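Local coordinates for hypothetical bacterial 6-phosphogluconolactonase (Bacteroides fragilis, PDB 3SCY), which probably hydrolyses 6-phosphogluconolactone to 6-phosphogluconate, as a putative lactonase of the seven-bladed beta-propeller family, at residues L170-G175 / R214-N219. Residues are numbered along the deposited sequence; the frame is centred on the assembly and turned at random.
Sequences LADDLG and RHLIFN
Asp172 OD2 lies 2.9 Å from Arg214 O and 3.2 Å from Leu216 N, yet neither pair is a hydrogen bond across the segments. Two acceptors meet in the first pair, and the N-H of Leu216 is poorly aligned in the second. The carboxylate also sits beside the aliphatic base of Leu216, with OD2 3.4 Å from CB, the two side chains crossing at about a right angle. The CB of Asp172 leaves its strand toward 214-219, and CG, anti to the carbonyl carbon of Asp172 (chi1 -66°), sets the carboxylate against Arg214 O and Leu216 CB.

Farther along, the contact turns apolar. Leu170 CD1 touches Leu216 CD2 at 3.9 Å and is equally far from Phe218 CZ, which it meets at the ring edge, in the ring plane. Leu216 CG, anti to its backbone N (chi1 -178°), carries CD2 toward Leu170.

The strands bearing these groups, 170-173 and 214-218, run roughly antiparallel at 152°, but their axes come no closer than 6.9 Å and no hydrogen bond links the segments. They belong to successive four-stranded sheets, so adjacent propeller blades meet here through side chains, Asp172 also lying against the neighbouring strand's backbone. In the second shell, Leu227 touches both Asp172 and Leu216, while Arg214 and His215 form a classic beta bulge opposite Ile228. The side chain of Arg214 leaves the backbone away from strand 170-173; its NE is salt-bridged to Glu230 and its NH1 hydrogen-bonded to Gly262 O.

Two buried acceptors this close would repel unless the carboxyl is protonated, in which case OD2 could donate to Arg214 O, consistent with a raised pKa for Asp172.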
loop_
_atom_site.group_PDB
_atom_site.type_symbol
_atom_site.label_atom_id
_atom_site.label_comp_id
_atom_site.label_asym_id
_atom_site.label_seq_id
_atom_site.Cartn_x
_atom_site.Cartn_y
_atom_site.Cartn_z
ATOM N N LEU A 170 7.543 1.949 -10.618
ATOM C CA LEU A 170 8.642 1.586 -9.722
ATOM C C LEU A 170 8.214 0.413 -8.874
ATOM O O LEU A 170 7.109 0.430 -8.313
ATOM C CB LEU A 170 9.078 2.778 -8.873
ATOM C CG LEU A 170 9.522 4.023 -9.657
ATOM C CD1 LEU A 170 9.940 5.113 -8.718
ATOM C CD2 LEU A 170 10.723 3.725 -10.578
ATOM N N ALA A 171 9.028 -0.641 -8.826
ATOM C CA ALA A 171 8.665 -1.848 -8.108
ATOM C C ALA A 171 9.688 -2.162 -7.027
ATOM O O ALA A 171 10.864 -2.421 -7.336
ATOM C CB ALA A 171 8.547 -3.000 -9.096
ATOM N N ASP A 172 9.243 -2.154 -5.754
ATOM C CA ASP A 172 10.153 -2.393 -4.624
ATOM C C ASP A 172 10.439 -3.854 -4.459
ATOM O O ASP A 172 9.501 -4.661 -4.362
ATOM C CB ASP A 172 9.537 -1.862 -3.317
ATOM C CG ASP A 172 9.350 -0.368 -3.237
ATOM O OD1 ASP A 172 9.917 0.347 -4.083
ATOM O OD2 ASP A 172 8.654 0.094 -2.288
ATOM N N ASP A 173 11.725 -4.191 -4.365
ATOM C CA ASP A 173 12.148 -5.570 -4.225
ATOM C C ASP A 173 12.882 -5.754 -2.914
ATOM O O ASP A 173 14.080 -5.462 -2.781
ATOM C CB ASP A 173 13.001 -5.963 -5.419
ATOM C CG ASP A 173 13.485 -7.404 -5.474
ATOM O OD1 ASP A 173 13.340 -8.130 -4.458
ATOM O OD2 ASP A 173 14.004 -7.803 -6.527
ATOM N N LEU A 174 12.148 -6.306 -1.945
ATOM C CA LEU A 174 12.659 -6.545 -0.602
ATOM C C LEU A 174 13.835 -7.512 -0.626
ATOM O O LEU A 174 14.776 -7.366 0.168
ATOM C CB LEU A 174 11.505 -7.063 0.297
ATOM C CG LEU A 174 11.855 -7.483 1.762
ATOM C CD1 LEU A 174 10.672 -7.226 2.689
ATOM C CD2 LEU A 174 12.299 -8.978 1.850
ATOM N N GLY A 175 13.785 -8.484 -1.535
ATOM C CA GLY A 175 14.820 -9.499 -1.607
ATOM C C GLY A 175 16.154 -9.080 -2.179
ATOM O O GLY A 175 17.172 -9.694 -1.848
ATOM N N ARG A 214 10.222 -2.007 1.193
ATOM C CA ARG A 214 8.873 -2.518 1.309
ATOM C C ARG A 214 7.922 -1.618 0.529
ATOM O O ARG A 214 7.583 -1.969 -0.599
ATOM C CB ARG A 214 8.433 -2.699 2.784
ATOM C CG ARG A 214 7.125 -3.491 2.915
ATOM C CD ARG A 214 6.787 -3.750 4.385
ATOM N NE ARG A 214 5.722 -4.758 4.497
ATOM C CZ ARG A 214 4.420 -4.482 4.417
ATOM N NH1 ARG A 214 4.004 -3.228 4.301
ATOM N NH2 ARG A 214 3.525 -5.459 4.479
ATOM N N HIS A 215 7.480 -0.480 1.094
ATOM C CA HIS A 215 6.518 0.376 0.410
ATOM C C HIS A 215 7.108 1.719 0.066
ATOM O O HIS A 215 7.942 2.236 0.805
ATOM C CB HIS A 215 5.246 0.574 1.263
ATOM C CG HIS A 215 4.294 -0.587 1.260
ATOM N ND1 HIS A 215 3.098 -0.532 1.981
ATOM C CD2 HIS A 215 4.398 -1.813 0.682
ATOM C CE1 HIS A 215 2.482 -1.688 1.751
ATOM N NE2 HIS A 215 3.229 -2.501 0.995
ATOM N N LEU A 216 6.650 2.297 -1.036
ATOM C CA LEU A 216 7.106 3.579 -1.592
ATOM C C LEU A 216 5.942 4.526 -1.792
ATOM O O LEU A 216 4.875 4.104 -2.269
ATOM C CB LEU A 216 7.781 3.319 -2.945
ATOM C CG LEU A 216 8.382 4.552 -3.674
ATOM C CD1 LEU A 216 9.697 5.024 -3.008
ATOM C CD2 LEU A 216 8.708 4.197 -5.131
ATOM N N ILE A 217 6.162 5.816 -1.449
ATOM C CA ILE A 217 5.173 6.869 -1.622
ATOM C C ILE A 217 5.854 8.099 -2.209
ATOM O O ILE A 217 7.089 8.235 -2.146
ATOM C CB ILE A 217 4.403 7.238 -0.343
ATOM C CG1 ILE A 217 5.419 7.716 0.747
ATOM C CG2 ILE A 217 3.529 6.054 0.154
ATOM C CD1 ILE A 217 4.801 8.389 1.946
ATOM N N PHE A 218 5.044 8.999 -2.749
ATOM C CA PHE A 218 5.491 10.281 -3.305
ATOM C C PHE A 218 4.828 11.393 -2.567
ATOM O O PHE A 218 3.703 11.210 -2.086
ATOM C CB PHE A 218 5.119 10.408 -4.804
ATOM C CG PHE A 218 5.827 9.375 -5.632
ATOM C CD1 PHE A 218 7.088 9.629 -6.156
ATOM C CD2 PHE A 218 5.264 8.119 -5.832
ATOM C CE1 PHE A 218 7.772 8.639 -6.874
ATOM C CE2 PHE A 218 5.936 7.146 -6.567
ATOM C CZ PHE A 218 7.190 7.406 -7.054
ATOM N N ASN A 219 5.458 12.575 -2.552
ATOM C CA ASN A 219 4.769 13.713 -1.948
ATOM C C ASN A 219 3.740 14.273 -2.964
ATOM O O ASN A 219 3.675 13.804 -4.109
ATOM C CB ASN A 219 5.738 14.784 -1.433
ATOM C CG ASN A 219 6.342 15.612 -2.526
ATOM O OD1 ASN A 219 6.554 15.135 -3.644
ATOM N ND2 ASN A 219 6.578 16.871 -2.242
#